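Long-range contacts in dihydropteroate synthase (Burkholderia cenocepacia, PDB 2Y5S), which probably catalyses the condensation of para-aminobenzoate with 6-hydroxymethyl-7,8-dihydropterin diphosphate to give 7,8-dihydropteroate, the immediate precursor of folate derivatives: residues Val185-Ile190 and Ala219-Arg224; Pro10-Arg15 and Asp138-Leu143. All coordinates share one frame; numbering follows the deposited sequence.

Contact 1. Residues Val185-Ile190 and Ala219-Arg224; sequences VAAERI and ARPDGR
R220 reaches the short 3-10 turn 187-189 with its guanidinium group. R220 NH2 donates to I190 O at 2.9 Å with an N-H...O angle of 153°. The acceptor lies near the guanidinium plane, only 14° out of it, at the edge of the group. Two more carbonyl oxygens lie near the NE and NH2 side: A187 O is 3.1 Å from R220 NE, and E188 O is 3.3 Å from R220 NH2. The other terminal nitrogen, NH1, donates a hydrogen bond to P10 O, outside the two segments. With CG beside the backbone N and the chain straight from CG to NE, the side chain carries the guanidinium from the 219-224 turn to the carbonyls of 187-190.

Van der Waals contact supplies the rest. E188 CA sits 3.5 Å above one guanidinium face, offset toward its rim, and A187 CB meets P221 CD at 3.8 Å. Charge pairing is not part of it, since E188 OE1 stays 6.4 Å from R220 NH1.

In 219-224, a type I turn runs from R220 to G223, and R224 N donates to D222 OD1 in an Asx turn.

In the barrel, the 3-10 turn links helix 165-182 to strand 190-193, while 219-224 belongs to the connection between helix 204-211 and strand 229-230. R181 of helix 165-182 packs on A187 and P221, and L11 of strand 11-13 on R220.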
loop_
_atom_site.group_PDB
_atom_site.type_symbol
_atom_site.label_atom_id
_atom_site.label_comp_id
_atom_site.label_asym_id
_atom_site.label_seq_id
_atom_site.Cartn_x
_atom_site.Cartn_y
_atom_site.Cartn_z
ATOM N N VAL B 185 -13.361 32.978 9.770
ATOM C CA VAL B 185 -12.520 32.139 8.904
ATOM C C VAL B 185 -13.372 31.545 7.789
ATOM O O VAL B 185 -14.367 30.903 8.076
ATOM C CB VAL B 185 -11.841 30.992 9.702
ATOM C CG1 VAL B 185 -11.126 29.991 8.757
ATOM C CG2 VAL B 185 -10.856 31.564 10.726
ATOM N N ALA B 186 -12.991 31.771 6.527
ATOM C CA ALA B 186 -13.662 31.119 5.397
ATOM C C ALA B 186 -13.504 29.600 5.478
ATOM O O ALA B 186 -12.420 29.085 5.787
ATOM C CB ALA B 186 -13.125 31.635 4.049
ATOM N N ALA B 187 -14.596 28.891 5.196
ATOM C CA ALA B 187 -14.629 27.423 5.213
ATOM C C ALA B 187 -13.575 26.767 4.336
ATOM O O ALA B 187 -13.091 25.676 4.658
ATOM C CB ALA B 187 -16.007 26.923 4.793
ATOM N N GLU B 188 -13.224 27.417 3.231
ATOM C CA GLU B 188 -12.236 26.857 2.304
ATOM C C GLU B 188 -10.784 26.827 2.840
ATOM O O GLU B 188 -9.937 26.134 2.283
ATOM C CB GLU B 188 -12.300 27.561 0.933
ATOM C CG GLU B 188 -12.398 29.060 0.991
ATOM C CD GLU B 188 -13.848 29.585 0.879
ATOM O OE1 GLU B 188 -14.641 29.445 1.840
ATOM O OE2 GLU B 188 -14.185 30.148 -0.188
ATOM N N ARG B 189 -10.504 27.551 3.924
ATOM C CA ARG B 189 -9.177 27.532 4.564
ATOM C C ARG B 189 -9.000 26.367 5.538
ATOM O O ARG B 189 -7.913 26.176 6.087
ATOM C CB ARG B 189 -8.954 28.833 5.342
ATOM C CG ARG B 189 -8.842 30.111 4.487
ATOM C CD ARG B 189 -8.848 31.348 5.374
ATOM N NE ARG B 189 -7.740 31.284 6.322
ATOM C CZ ARG B 189 -7.624 31.978 7.451
ATOM N NH1 ARG B 189 -8.557 32.844 7.840
ATOM N NH2 ARG B 189 -6.546 31.783 8.211
ATOM N N ILE B 190 -10.063 25.598 5.762
ATOM C CA ILE B 190 -10.095 24.604 6.828
ATOM C C ILE B 190 -10.023 23.182 6.280
ATOM O O ILE B 190 -10.764 22.799 5.371
ATOM C CB ILE B 190 -11.379 24.751 7.702
ATOM C CG1 ILE B 190 -11.448 26.163 8.322
ATOM C CG2 ILE B 190 -11.399 23.689 8.830
ATOM C CD1 ILE B 190 -12.832 26.571 8.872
ATOM N N ALA B 219 -19.353 18.410 6.984
ATOM C CA ALA B 219 -19.648 19.121 5.731
ATOM C C ALA B 219 -19.390 20.625 5.835
ATOM O O ALA B 219 -19.709 21.250 6.844
ATOM C CB ALA B 219 -21.111 18.869 5.324
ATOM N N ARG B 220 -18.818 21.196 4.776
ATOM C CA ARG B 220 -18.747 22.646 4.608
ATOM C C ARG B 220 -20.147 23.135 4.249
ATOM O O ARG B 220 -21.028 22.311 4.019
ATOM C CB ARG B 220 -17.763 23.013 3.502
ATOM C CG ARG B 220 -16.327 22.668 3.825
ATOM C CD ARG B 220 -15.431 22.991 2.660
ATOM N NE ARG B 220 -14.039 23.149 3.070
ATOM C CZ ARG B 220 -13.018 23.256 2.222
ATOM N NH1 ARG B 220 -13.225 23.237 0.897
ATOM N NH2 ARG B 220 -11.779 23.406 2.701
ATOM N N PRO B 221 -20.371 24.461 4.230
ATOM C CA PRO B 221 -21.702 24.997 3.846
ATOM C C PRO B 221 -22.163 24.634 2.435
ATOM O O PRO B 221 -23.363 24.446 2.205
ATOM C CB PRO B 221 -21.519 26.507 3.979
ATOM C CG PRO B 221 -20.496 26.650 5.067
ATOM C CD PRO B 221 -19.538 25.497 4.875
ATOM N N ASP B 222 -21.222 24.507 1.500
ATOM C CA ASP B 222 -21.546 24.085 0.133
ATOM C C ASP B 222 -21.885 22.593 0.021
ATOM O O ASP B 222 -22.077 22.093 -1.087
ATOM C CB ASP B 222 -20.400 24.422 -0.829
ATOM C CG ASP B 222 -19.133 23.623 -0.536
ATOM O OD1 ASP B 222 -19.159 22.768 0.378
ATOM O OD2 ASP B 222 -18.104 23.862 -1.209
ATOM N N GLY B 223 -21.942 21.880 1.146
ATOM C CA GLY B 223 -22.284 20.452 1.150
ATOM C C GLY B 223 -21.111 19.503 0.962
ATOM O O GLY B 223 -21.243 18.297 1.193
ATOM N N ARG B 224 -19.963 20.019 0.530
ATOM C CA ARG B 224 -18.778 19.192 0.403
ATOM C C ARG B 224 -18.199 18.961 1.790
ATOM O O ARG B 224 -18.158 19.873 2.628
ATOM C CB ARG B 224 -17.699 19.863 -0.460
ATOM C CG ARG B 224 -17.901 19.815 -1.984
ATOM C CD ARG B 224 -16.609 19.317 -2.661
ATOM N NE ARG B 224 -16.170 20.123 -3.807
ATOM C CZ ARG B 224 -15.222 19.742 -4.669
ATOM N NH1 ARG B 224 -14.607 18.572 -4.531
ATOM N NH2 ARG B 224 -14.878 20.539 -5.678
#

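Contact 2. Residues Pro10-Arg15 and Asp138-Leu143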
loop_
_atom_site.group_PDB
_atom_site.type_symbol
_atom_site.label_atom_id
_atom_site.label_comp_id
_atom_site.label_asym_id
_atom_site.label_seq_id
_atom_site.Cartn_x
_atom_site.Cartn_y
_atom_site.Cartn_z
ATOM N N PRO B 10 -11.343 21.635 -2.219
ATOM C CA PRO B 10 -10.109 22.412 -2.213
ATOM C C PRO B 10 -9.767 23.065 -0.868
ATOM O O PRO B 10 -10.645 23.289 -0.021
ATOM C CB PRO B 10 -10.362 23.488 -3.276
ATOM C CG PRO B 10 -11.838 23.644 -3.302
ATOM C CD PRO B 10 -12.381 22.260 -3.060
ATOM N N LEU B 11 -8.481 23.374 -0.713
ATOM C CA LEU B 11 -7.976 24.007 0.483
ATOM C C LEU B 11 -7.232 25.308 0.158
ATOM O O LEU B 11 -6.207 25.298 -0.513
ATOM C CB LEU B 11 -7.046 23.040 1.218
ATOM C CG LEU B 11 -6.583 23.507 2.605
ATOM C CD1 LEU B 11 -7.782 23.668 3.545
ATOM C CD2 LEU B 11 -5.514 22.532 3.205
ATOM N N GLN B 12 -7.741 26.427 0.648
ATOM C CA GLN B 12 -6.993 27.681 0.587
ATOM C C GLN B 12 -5.835 27.563 1.603
ATOM O O GLN B 12 -6.062 27.283 2.767
ATOM C CB GLN B 12 -7.923 28.843 0.873
ATOM C CG GLN B 12 -7.265 30.196 0.991
ATOM C CD GLN B 12 -6.519 30.594 -0.255
ATOM O OE1 GLN B 12 -7.026 30.446 -1.372
ATOM N NE2 GLN B 12 -5.295 31.107 -0.074
ATOM N N CYS B 13 -4.601 27.735 1.140
ATOM C CA CYS B 13 -3.437 27.368 1.933
ATOM C C CYS B 13 -2.366 28.432 1.833
ATOM O O CYS B 13 -1.285 28.209 1.298
ATOM C CB CYS B 13 -2.909 25.997 1.498
ATOM S SG CYS B 13 -1.730 25.259 2.624
ATOM N N GLY B 14 -2.694 29.604 2.362
ATOM C CA GLY B 14 -1.776 30.731 2.374
ATOM C C GLY B 14 -1.476 31.200 0.964
ATOM O O GLY B 14 -2.362 31.686 0.280
ATOM N N ARG B 15 -0.228 31.044 0.529
ATOM C CA ARG B 15 0.164 31.470 -0.820
ATOM C C ARG B 15 -0.440 30.570 -1.892
ATOM O O ARG B 15 -0.422 30.922 -3.052
ATOM C CB ARG B 15 1.689 31.437 -0.994
ATOM C CG ARG B 15 2.462 32.489 -0.243
ATOM C CD ARG B 15 3.955 32.202 -0.351
ATOM N NE ARG B 15 4.353 31.022 0.436
ATOM C CZ ARG B 15 5.555 30.446 0.378
ATOM N NH1 ARG B 15 6.490 30.905 -0.452
ATOM N NH2 ARG B 15 5.825 29.392 1.142
ATOM N N ASP B 138 -7.324 36.066 10.811
ATOM C CA ASP B 138 -6.992 36.935 9.679
ATOM C C ASP B 138 -6.166 36.205 8.615
ATOM O O ASP B 138 -5.382 35.305 8.919
ATOM C CB ASP B 138 -6.222 38.173 10.155
ATOM C CG ASP B 138 -7.104 39.178 10.881
ATOM O OD1 ASP B 138 -8.346 39.007 10.942
ATOM O OD2 ASP B 138 -6.550 40.180 11.375
ATOM N N GLY B 139 -6.359 36.597 7.366
ATOM C CA GLY B 139 -5.478 36.188 6.296
ATOM C C GLY B 139 -6.008 34.956 5.603
ATOM O O GLY B 139 -7.202 34.653 5.678
ATOM N N ASN B 140 -5.106 34.251 4.934
ATOM C CA ASN B 140 -5.472 33.152 4.062
ATOM C C ASN B 140 -4.824 31.811 4.341
ATOM O O ASN B 140 -4.907 30.915 3.515
ATOM C CB ASN B 140 -5.190 33.541 2.614
ATOM C CG ASN B 140 -6.435 33.919 1.906
ATOM O OD1 ASN B 140 -7.036 33.082 1.229
ATOM N ND2 ASN B 140 -6.898 35.148 2.119
ATOM N N SER B 141 -4.186 31.671 5.494
ATOM C CA SER B 141 -3.501 30.427 5.812
ATOM C C SER B 141 -4.496 29.273 5.833
ATOM O O SER B 141 -5.663 29.440 6.196
ATOM C CB SER B 141 -2.781 30.517 7.153
ATOM O OG SER B 141 -3.661 30.905 8.193
ATOM N N GLY B 142 -4.025 28.110 5.414
ATOM C CA GLY B 142 -4.735 26.873 5.677
ATOM C C GLY B 142 -4.682 26.569 7.168
ATOM O O GLY B 142 -3.759 26.994 7.878
ATOM N N LEU B 143 -5.687 25.844 7.641
ATOM C CA LEU B 143 -5.787 25.488 9.044
ATOM C C LEU B 143 -6.248 24.060 9.158
ATOM O O LEU B 143 -7.321 23.714 8.650
ATOM C CB LEU B 143 -6.795 26.386 9.753
ATOM C CG LEU B 143 -6.596 27.903 9.685
ATOM C CD1 LEU B 143 -7.836 28.620 10.219
ATOM C CD2 LEU B 143 -5.360 28.280 10.478
#
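Q12 carries its CG anti to the backbone N (chi1 174°) and then bends at chi2 (59°), which turns a face of its amide to N140 OD1. The N140 side chain, its chi1 off the staggered positions, sets that oxygen over the Q12 amide face, with the two amide planes 88° apart. N140 OD1 is 2.9 Å from Q12 NE2, but the angle is poor for a hydrogen bond; the same oxygen also lies 2.9 Å from Q12 CG, too close for a carbon against an oxygen, so the exact placing of these two amides is doubtful.

The backbone evidence is firmer. G14 N donates to N140 O at 2.8 Å, from above the carbonyl plane. The two chains cross where C13 CA and G142 CA are 4.0 Å apart and G14 CA and S141 CA 3.9 Å apart. Having no side chain, G142 can lie against the backbone, its CA 3.2 Å from Q12 O. The crossing gives no ladder: the backbone bonds of G142 run to D119 and I121, in and beside strand 120-123.

C13 turns the other way, onto L18 and L120. Strands 11-13 and 16-18 form a beta hairpin, and 142-146 is a parallel barrel strand entered here at its start; the hairpin lies across the N-terminal end of a TIM barrel, opposite the end where this fold binds substrate.

Contacts 1 and 2 lie on the same side of the chain's centre, 12 Å apart between centres, and both involve segments that lead into neighbouring parallel strands, 190-193 and 142-146. Both are partly buried: in contact 1 buried R220 and I190 sit beside exposed E188 and P221, in contact 2 buried C13, S141 and G142 beside exposed N140. Contact 1 joins two loops through one arginine reaching backbone carbonyls; contact 2 buries more surface, 254 against 190 Å², and rests on close backbone apposition with a single main-chain bond. Strand 11-13 borders both, since Q12 shares a backbone bond with E188 and R220 packs on L11; R189 also bonds to S141 and L143.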